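Local coordinates for CDA peptide synthetase I (Streptomyces coelicolor, PDB 5DU9), which is a nonribosomal peptide synthetase, represented by its condensation domain, a two-lobed member of the CoA-dependent acyltransferase fold family, at residues 237-249 against 382-394. The protein carries 1 engineered substitution. Residues are numbered along the deposited sequence; the frame is centred on the assembly and turned at random.
Sequences RALAPTVRSLGLP and MRSISSGPTTDLN
Leu239 and Thr390 trade backbone hydrogen bonds in both directions, making a single antiparallel hydrogen-bonded pair. Leu239 N gives to Thr390 O at 3.1 Å along a nearly straight line (171°), while Thr390 N gives to Leu239 O at 2.9 Å. Asn412 ND2 is a second donor to Thr390 O. The hydroxyl of Thr390 stays within its own turn: with OG1 anti to the backbone N (chi1 -177°), it accepts from Asp392 N at 3.0 Å, an ST turn.

Van der Waals packing extends the grip to both sides of this pair. The methyl CG2 of Thr391 lies 3.6 Å from Ala238 N, and the ring carbon CB of Pro389 rests against Leu239 O and meets the methyl of Ala238. Farther along, Pro241 turns the CG-CD edge of its ring to Gly388 and Ser386: CD comes 3.4 Å from Gly388 O, and CG 3.6 Å from Ser386 OG, as its CB touches the Thr390 methyl. Gly388 O also receives a weak bond from Asn394 ND2. Val243 then straddles Ile385 O with both methyls, CG2 the nearer at 3.5 Å.

Beyond Val243 the two segments part. Strand 242-248 pairs with strand 404-411, whereas Arg383 pairs with Cys37 of strand 33-40, in the other sheet; Ile385 and Ser386 form a classic beta bulge opposite Gly35 as the chain leaves that sheet. The 385-392 segment thus crosses between the two sheets, with residues 238-241 running alongside 386-391 and bonding to it at Thr390. Ser387, whose OG is hydrogen-bonded to Glu410 OE1, lines the pocket of (2S)-2-amino-N-butyl-propanamide, and Pro389 is close to the same ligand, placing this crossover at the junction of the two lobes characteristic of condensation domains.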
ATOM      1  N   ARG A 237       7.917 -17.725   4.400  1.00 36.08           N
ATOM      2  CA  ARG A 237       7.626 -17.178   3.081  1.00 30.71           C
ATOM      3  C   ARG A 237       6.525 -16.122   3.170  1.00 24.71           C
ATOM      4  O   ARG A 237       5.820 -16.033   4.175  1.00 34.27           O
ATOM      5  CB  ARG A 237       7.221 -18.294   2.117  1.00 41.63           C
ATOM      6  CG  ARG A 237       6.011 -19.098   2.562  1.00 48.80           C
ATOM      7  CD  ARG A 237       5.723 -20.236   1.596  1.00 46.22           C
ATOM      8  NE  ARG A 237       6.836 -21.180   1.506  1.00 46.58           N
ATOM      9  CZ  ARG A 237       6.988 -22.249   2.283  1.00 51.15           C
ATOM     10  NH1 ARG A 237       6.096 -22.535   3.224  1.00 66.25           N
ATOM     11  NH2 ARG A 237       8.040 -23.040   2.117  1.00 53.43           N
ATOM     12  N   ALA A 238       6.388 -15.324   2.116  1.00 25.77           N
ATOM     13  CA  ALA A 238       5.427 -14.222   2.100  1.00 28.55           C
ATOM     14  C   ALA A 238       4.001 -14.744   1.960  1.00 34.26           C
ATOM     15  O   ALA A 238       3.678 -15.463   1.015  1.00 33.72           O
ATOM     16  CB  ALA A 238       5.751 -13.255   0.977  1.00 30.21           C
ATOM     17  N   LEU A 239       3.154 -14.367   2.911  1.00 23.03           N
ATOM     18  CA  LEU A 239       1.781 -14.858   2.980  1.00 21.60           C
ATOM     19  C   LEU A 239       0.811 -13.699   3.153  1.00 20.49           C
ATOM     20  O   LEU A 239       1.170 -12.666   3.705  1.00 19.43           O
ATOM     21  CB  LEU A 239       1.616 -15.832   4.149  1.00 23.80           C
ATOM     22  CG  LEU A 239       2.465 -17.106   4.135  1.00 25.56           C
ATOM     23  CD1 LEU A 239       2.311 -17.844   5.455  1.00 29.45           C
ATOM     24  CD2 LEU A 239       2.086 -18.003   2.967  1.00 30.34           C
ATOM     25  N   ALA A 240      -0.425 -13.887   2.705  1.00 22.83           N
ATOM     26  CA  ALA A 240      -1.468 -12.899   2.947  1.00 20.88           C
ATOM     27  C   ALA A 240      -1.582 -12.696   4.452  1.00 20.19           C
ATOM     28  O   ALA A 240      -1.602 -13.667   5.203  1.00 21.36           O
ATOM     29  CB  ALA A 240      -2.798 -13.346   2.361  1.00 24.75           C
ATOM     30  N   PRO A 241      -1.627 -11.433   4.900  1.00 19.48           N
ATOM     31  CA  PRO A 241      -1.589 -11.172   6.341  1.00 20.20           C
ATOM     32  C   PRO A 241      -2.917 -11.347   7.059  1.00 24.25           C
ATOM     33  O   PRO A 241      -3.991 -11.227   6.463  1.00 21.46           O
ATOM     34  CB  PRO A 241      -1.157  -9.707   6.412  1.00 17.64           C
ATOM     35  CG  PRO A 241      -1.696  -9.108   5.156  1.00 17.77           C
ATOM     36  CD  PRO A 241      -1.546 -10.186   4.117  1.00 17.74           C
ATOM     37  N   THR A 242      -2.817 -11.652   8.345  1.00 20.53           N
ATOM     38  CA  THR A 242      -3.897 -11.403   9.279  1.00 21.02           C
ATOM     39  C   THR A 242      -3.847  -9.920   9.584  1.00 22.31           C
ATOM     40  O   THR A 242      -2.782  -9.398   9.905  1.00 18.95           O
ATOM     41  CB  THR A 242      -3.750 -12.222  10.565  1.00 22.28           C
ATOM     42  OG1 THR A 242      -3.757 -13.618  10.245  1.00 24.12           O
ATOM     43  CG2 THR A 242      -4.881 -11.916  11.535  1.00 22.88           C
ATOM     44  N   VAL A 243      -4.982  -9.240   9.470  1.00 19.57           N
ATOM     45  CA  VAL A 243      -5.012  -7.787   9.587  1.00 18.42           C
ATOM     46  C   VAL A 243      -5.812  -7.366  10.808  1.00 18.94           C
ATOM     47  O   VAL A 243      -6.960  -7.780  10.987  1.00 23.24           O
ATOM     48  CB  VAL A 243      -5.612  -7.132   8.323  1.00 19.73           C
ATOM     49  CG1 VAL A 243      -5.580  -5.615   8.431  1.00 19.74           C
ATOM     50  CG2 VAL A 243      -4.862  -7.589   7.079  1.00 18.49           C
ATOM     51  N   ARG A 244      -5.187  -6.556  11.659  1.00 18.35           N
ATOM     52  CA  ARG A 244      -5.878  -5.964  12.794  1.00 19.84           C
ATOM     53  C   ARG A 244      -5.760  -4.455  12.702  1.00 17.63           C
ATOM     54  O   ARG A 244      -4.669  -3.904  12.524  1.00 17.57           O
ATOM     55  CB  ARG A 244      -5.315  -6.486  14.117  1.00 23.32           C
ATOM     56  CG  ARG A 244      -5.677  -7.939  14.405  1.00 21.00           C
ATOM     57  CD  ARG A 244      -7.185  -8.128  14.585  1.00 23.10           C
ATOM     58  NE  ARG A 244      -7.545  -9.524  14.831  1.00 31.23           N
ATOM     59  CZ  ARG A 244      -7.839 -10.411  13.882  1.00 27.88           C
ATOM     60  NH1 ARG A 244      -7.818 -10.066  12.598  1.00 27.54           N
ATOM     61  NH2 ARG A 244      -8.158 -11.655  14.220  1.00 31.10           N
ATOM     62  N   SER A 245      -6.906  -3.795  12.816  1.00 18.18           N
ATOM     63  CA  SER A 245      -6.995  -2.365  12.565  1.00 17.04           C
ATOM     64  C   SER A 245      -7.396  -1.624  13.834  1.00 20.14           C
ATOM     65  O   SER A 245      -8.283  -2.061  14.565  1.00 22.70           O
ATOM     66  CB  SER A 245      -7.997  -2.095  11.441  1.00 21.32           C
ATOM     67  OG  SER A 245      -8.006  -0.726  11.088  1.00 28.17           O
ATOM     68  N   LEU A 246      -6.728  -0.504  14.086  1.00 19.75           N
ATOM     69  CA  LEU A 246      -6.998   0.318  15.259  1.00 22.00           C
ATOM     70  C   LEU A 246      -7.259   1.747  14.823  1.00 19.11           C
ATOM     71  O   LEU A 246      -6.414   2.366  14.189  1.00 18.76           O
ATOM     72  CB  LEU A 246      -5.825   0.266  16.240  1.00 23.13           C
ATOM     73  CG  LEU A 246      -5.883   1.192  17.456  1.00 24.20           C
ATOM     74  CD1 LEU A 246      -7.108   0.897  18.305  1.00 26.90           C
ATOM     75  CD2 LEU A 246      -4.617   1.065  18.282  1.00 24.24           C
ATOM     76  N   GLY A 247      -8.440   2.256  15.154  1.00 20.85           N
ATOM     77  CA  GLY A 247      -8.783   3.637  14.865  1.00 21.38           C
ATOM     78  C   GLY A 247      -8.329   4.565  15.972  1.00 20.51           C
ATOM     79  O   GLY A 247      -8.619   4.325  17.150  1.00 20.48           O
ATOM     80  N   LEU A 248      -7.615   5.620  15.584  1.00 17.32           N
ATOM     81  CA  LEU A 248      -7.117   6.628  16.514  1.00 19.19           C
ATOM     82  C   LEU A 248      -7.739   7.977  16.182  1.00 16.19           C
ATOM     83  O   LEU A 248      -7.501   8.516  15.103  1.00 18.00           O
ATOM     84  CB  LEU A 248      -5.594   6.734  16.445  1.00 17.29           C
ATOM     85  CG  LEU A 248      -4.798   5.456  16.709  1.00 19.81           C
ATOM     86  CD1 LEU A 248      -3.316   5.734  16.525  1.00 20.59           C
ATOM     87  CD2 LEU A 248      -5.078   4.914  18.103  1.00 21.26           C
ATOM     88  N   PRO A 249      -8.540   8.534  17.102  1.00 18.77           N
ATOM     89  CA  PRO A 249      -9.128   9.841  16.804  1.00 19.25           C
ATOM     90  C   PRO A 249      -8.101  10.964  16.919  1.00 18.00           C
ATOM     91  O   PRO A 249      -7.018  10.738  17.453  1.00 17.14           O
ATOM     92  CB  PRO A 249     -10.218   9.979  17.862  1.00 20.39           C
ATOM     93  CG  PRO A 249      -9.711   9.194  19.012  1.00 24.18           C
ATOM     94  CD  PRO A 249      -8.973   8.026  18.416  1.00 20.84           C
ATOM     95  N   MET A 382     -11.077   6.582   2.487  1.00 22.81           N
ATOM     96  CA  MET A 382     -10.397   5.338   2.147  1.00 23.18           C
ATOM     97  C   MET A 382      -9.844   4.651   3.389  1.00 22.12           C
ATOM     98  O   MET A 382      -9.341   5.307   4.300  1.00 29.78           O
ATOM     99  CB  MET A 382      -9.265   5.611   1.153  1.00 23.94           C
ATOM    100  CG  MET A 382      -8.529   4.360   0.681  1.00 28.10           C
ATOM    101  SD  MET A 382      -7.411   4.719  -0.691  1.00 40.60           S
ATOM    102  CE  MET A 382      -6.395   3.242  -0.690  1.00 33.90           C
ATOM    103  N   ARG A 383      -9.952   3.327   3.428  1.00 21.36           N
ATOM    104  CA  ARG A 383      -9.222   2.554   4.420  1.00 23.31           C
ATOM    105  C   ARG A 383      -8.679   1.281   3.790  1.00 23.92           C
ATOM    106  O   ARG A 383      -9.267   0.708   2.867  1.00 23.50           O
ATOM    107  CB  ARG A 383     -10.089   2.238   5.646  1.00 35.18           C
ATOM    108  CG  ARG A 383     -11.096   1.106   5.518  1.00 41.58           C
ATOM    109  CD  ARG A 383     -11.594   0.712   6.908  1.00 40.74           C
ATOM    110  NE  ARG A 383     -12.783  -0.140   6.877  1.00 41.60           N
ATOM    111  CZ  ARG A 383     -12.788  -1.459   7.067  1.00 32.38           C
ATOM    112  NH1 ARG A 383     -11.662  -2.123   7.307  1.00 53.57           N
ATOM    113  NH2 ARG A 383     -13.935  -2.122   7.018  1.00 39.18           N
ATOM    114  N   SER A 384      -7.529   0.864   4.296  1.00 20.86           N
ATOM    115  CA  SER A 384      -6.827  -0.293   3.770  1.00 20.41           C
ATOM    116  C   SER A 384      -7.494  -1.581   4.240  1.00 20.84           C
ATOM    117  O   SER A 384      -7.991  -1.655   5.364  1.00 21.72           O
ATOM    118  CB  SER A 384      -5.360  -0.249   4.208  1.00 20.25           C
ATOM    119  OG  SER A 384      -4.630  -1.339   3.680  1.00 19.00           O
ATOM    120  N   ILE A 385      -7.525  -2.586   3.370  1.00 18.80           N
ATOM    121  CA  ILE A 385      -8.031  -3.908   3.738  1.00 17.22           C
ATOM    122  C   ILE A 385      -6.862  -4.879   3.834  1.00 19.98           C
ATOM    123  O   ILE A 385      -6.739  -5.620   4.808  1.00 25.18           O
ATOM    124  CB  ILE A 385      -9.079  -4.428   2.725  1.00 21.70           C
ATOM    125  CG1 ILE A 385     -10.338  -3.554   2.756  1.00 23.72           C
ATOM    126  CG2 ILE A 385      -9.444  -5.883   3.007  1.00 25.23           C
ATOM    127  CD1 ILE A 385     -11.080  -3.543   4.090  1.00 24.65           C
ATOM    128  N   SER A 386      -6.012  -4.867   2.814  1.00 20.34           N
ATOM    129  CA  SER A 386      -4.782  -5.646   2.822  1.00 17.38           C
ATOM    130  C   SER A 386      -3.814  -5.046   1.813  1.00 18.41           C
ATOM    131  O   SER A 386      -4.127  -4.955   0.633  1.00 19.06           O
ATOM    132  CB  SER A 386      -5.058  -7.111   2.497  1.00 26.04           C
ATOM    133  OG  SER A 386      -3.861  -7.865   2.529  1.00 29.11           O
ATOM    134  N   SER A 387      -2.641  -4.625   2.281  1.00 13.84           N
ATOM    135  CA  SER A 387      -1.699  -3.906   1.427  1.00 14.93           C
ATOM    136  C   SER A 387      -0.766  -4.831   0.648  1.00 13.35           C
ATOM    137  O   SER A 387      -0.146  -4.407  -0.323  1.00 15.67           O
ATOM    138  CB  SER A 387      -0.863  -2.922   2.258  1.00 15.59           C
ATOM    139  OG  SER A 387       0.171  -3.576   2.979  1.00 14.71           O
ATOM    140  N   GLY A 388      -0.673  -6.092   1.060  1.00 15.16           N
ATOM    141  CA  GLY A 388       0.190  -7.044   0.385  1.00 15.81           C
ATOM    142  C   GLY A 388       0.660  -8.141   1.316  1.00 18.19           C
ATOM    143  O   GLY A 388       0.525  -8.020   2.533  1.00 17.24           O
ATOM    144  N   PRO A 389       1.220  -9.222   0.753  1.00 16.02           N
ATOM    145  CA  PRO A 389       1.708 -10.324   1.585  1.00 16.92           C
ATOM    146  C   PRO A 389       2.973  -9.943   2.339  1.00 16.50           C
ATOM    147  O   PRO A 389       3.659  -9.005   1.937  1.00 18.67           O
ATOM    148  CB  PRO A 389       1.987 -11.434   0.573  1.00 19.01           C
ATOM    149  CG  PRO A 389       2.302 -10.713  -0.680  1.00 17.18           C
ATOM    150  CD  PRO A 389       1.450  -9.474  -0.681  1.00 16.22           C
ATOM    151  N   THR A 390       3.275 -10.671   3.407  1.00 17.24           N
ATOM    152  CA  THR A 390       4.430 -10.354   4.231  1.00 18.83           C
ATOM    153  C   THR A 390       5.048 -11.605   4.844  1.00 18.34           C
ATOM    154  O   THR A 390       4.359 -12.590   5.129  1.00 19.38           O
ATOM    155  CB  THR A 390       4.050  -9.358   5.354  1.00 20.33           C
ATOM    156  OG1 THR A 390       5.214  -9.009   6.116  1.00 21.61           O
ATOM    157  CG2 THR A 390       2.996  -9.948   6.270  1.00 17.43           C
ATOM    158  N   THR A 391       6.364 -11.556   5.021  1.00 19.03           N
ATOM    159  CA  THR A 391       7.095 -12.596   5.729  1.00 20.73           C
ATOM    160  C   THR A 391       7.058 -12.357   7.237  1.00 19.86           C
ATOM    161  O   THR A 391       7.399 -13.240   8.025  1.00 23.00           O
ATOM    162  CB  THR A 391       8.564 -12.659   5.275  1.00 23.98           C
ATOM    163  OG1 THR A 391       9.189 -11.387   5.487  1.00 20.46           O
ATOM    164  CG2 THR A 391       8.657 -13.023   3.804  1.00 28.18           C
ATOM    165  N   ASP A 392       6.640 -11.161   7.633  1.00 18.68           N
ATOM    166  CA  ASP A 392       6.668 -10.775   9.037  1.00 21.49           C
ATOM    167  C   ASP A 392       5.521  -9.813   9.350  1.00 17.83           C
ATOM    168  O   ASP A 392       4.440 -10.244   9.753  1.00 22.04           O
ATOM    169  CB  ASP A 392       8.031 -10.153   9.372  1.00 24.34           C
ATOM    170  CG  ASP A 392       8.058  -9.470  10.727  1.00 34.06           C
ATOM    171  OD1 ASP A 392       7.507 -10.034  11.690  1.00 28.30           O
ATOM    172  OD2 ASP A 392       8.631  -8.364  10.825  1.00 43.46           O
ATOM    173  N   LEU A 393       5.748  -8.521   9.146  1.00 16.61           N
ATOM    174  CA  LEU A 393       4.786  -7.500   9.560  1.00 15.98           C
ATOM    175  C   LEU A 393       4.776  -6.286   8.639  1.00 19.50           C
ATOM    176  O   LEU A 393       5.833  -5.759   8.290  1.00 17.67           O
ATOM    177  CB  LEU A 393       5.096  -7.050  10.995  1.00 20.76           C
ATOM    178  CG  LEU A 393       4.193  -5.986  11.624  1.00 17.53           C
ATOM    179  CD1 LEU A 393       2.813  -6.546  11.924  1.00 17.66           C
ATOM    180  CD2 LEU A 393       4.841  -5.436  12.888  1.00 18.67           C
ATOM    181  N   ASN A 394       3.580  -5.849   8.248  1.00 14.61           N
ATOM    182  CA  ASN A 394       3.395  -4.527   7.657  1.00 14.94           C
ATOM    183  C   ASN A 394       2.679  -3.653   8.659  1.00 14.72           C
ATOM    184  O   ASN A 394       1.731  -4.100   9.309  1.00 17.97           O
ATOM    185  CB  ASN A 394       2.563  -4.551   6.365  1.00 17.75           C
ATOM    186  CG  ASN A 394       3.042  -5.567   5.362  1.00 19.24           C
ATOM    187  OD1 ASN A 394       4.243  -5.738   5.148  1.00 20.45           O
ATOM    188  ND2 ASN A 394       2.092  -6.239   4.712  1.00 19.32           N
TER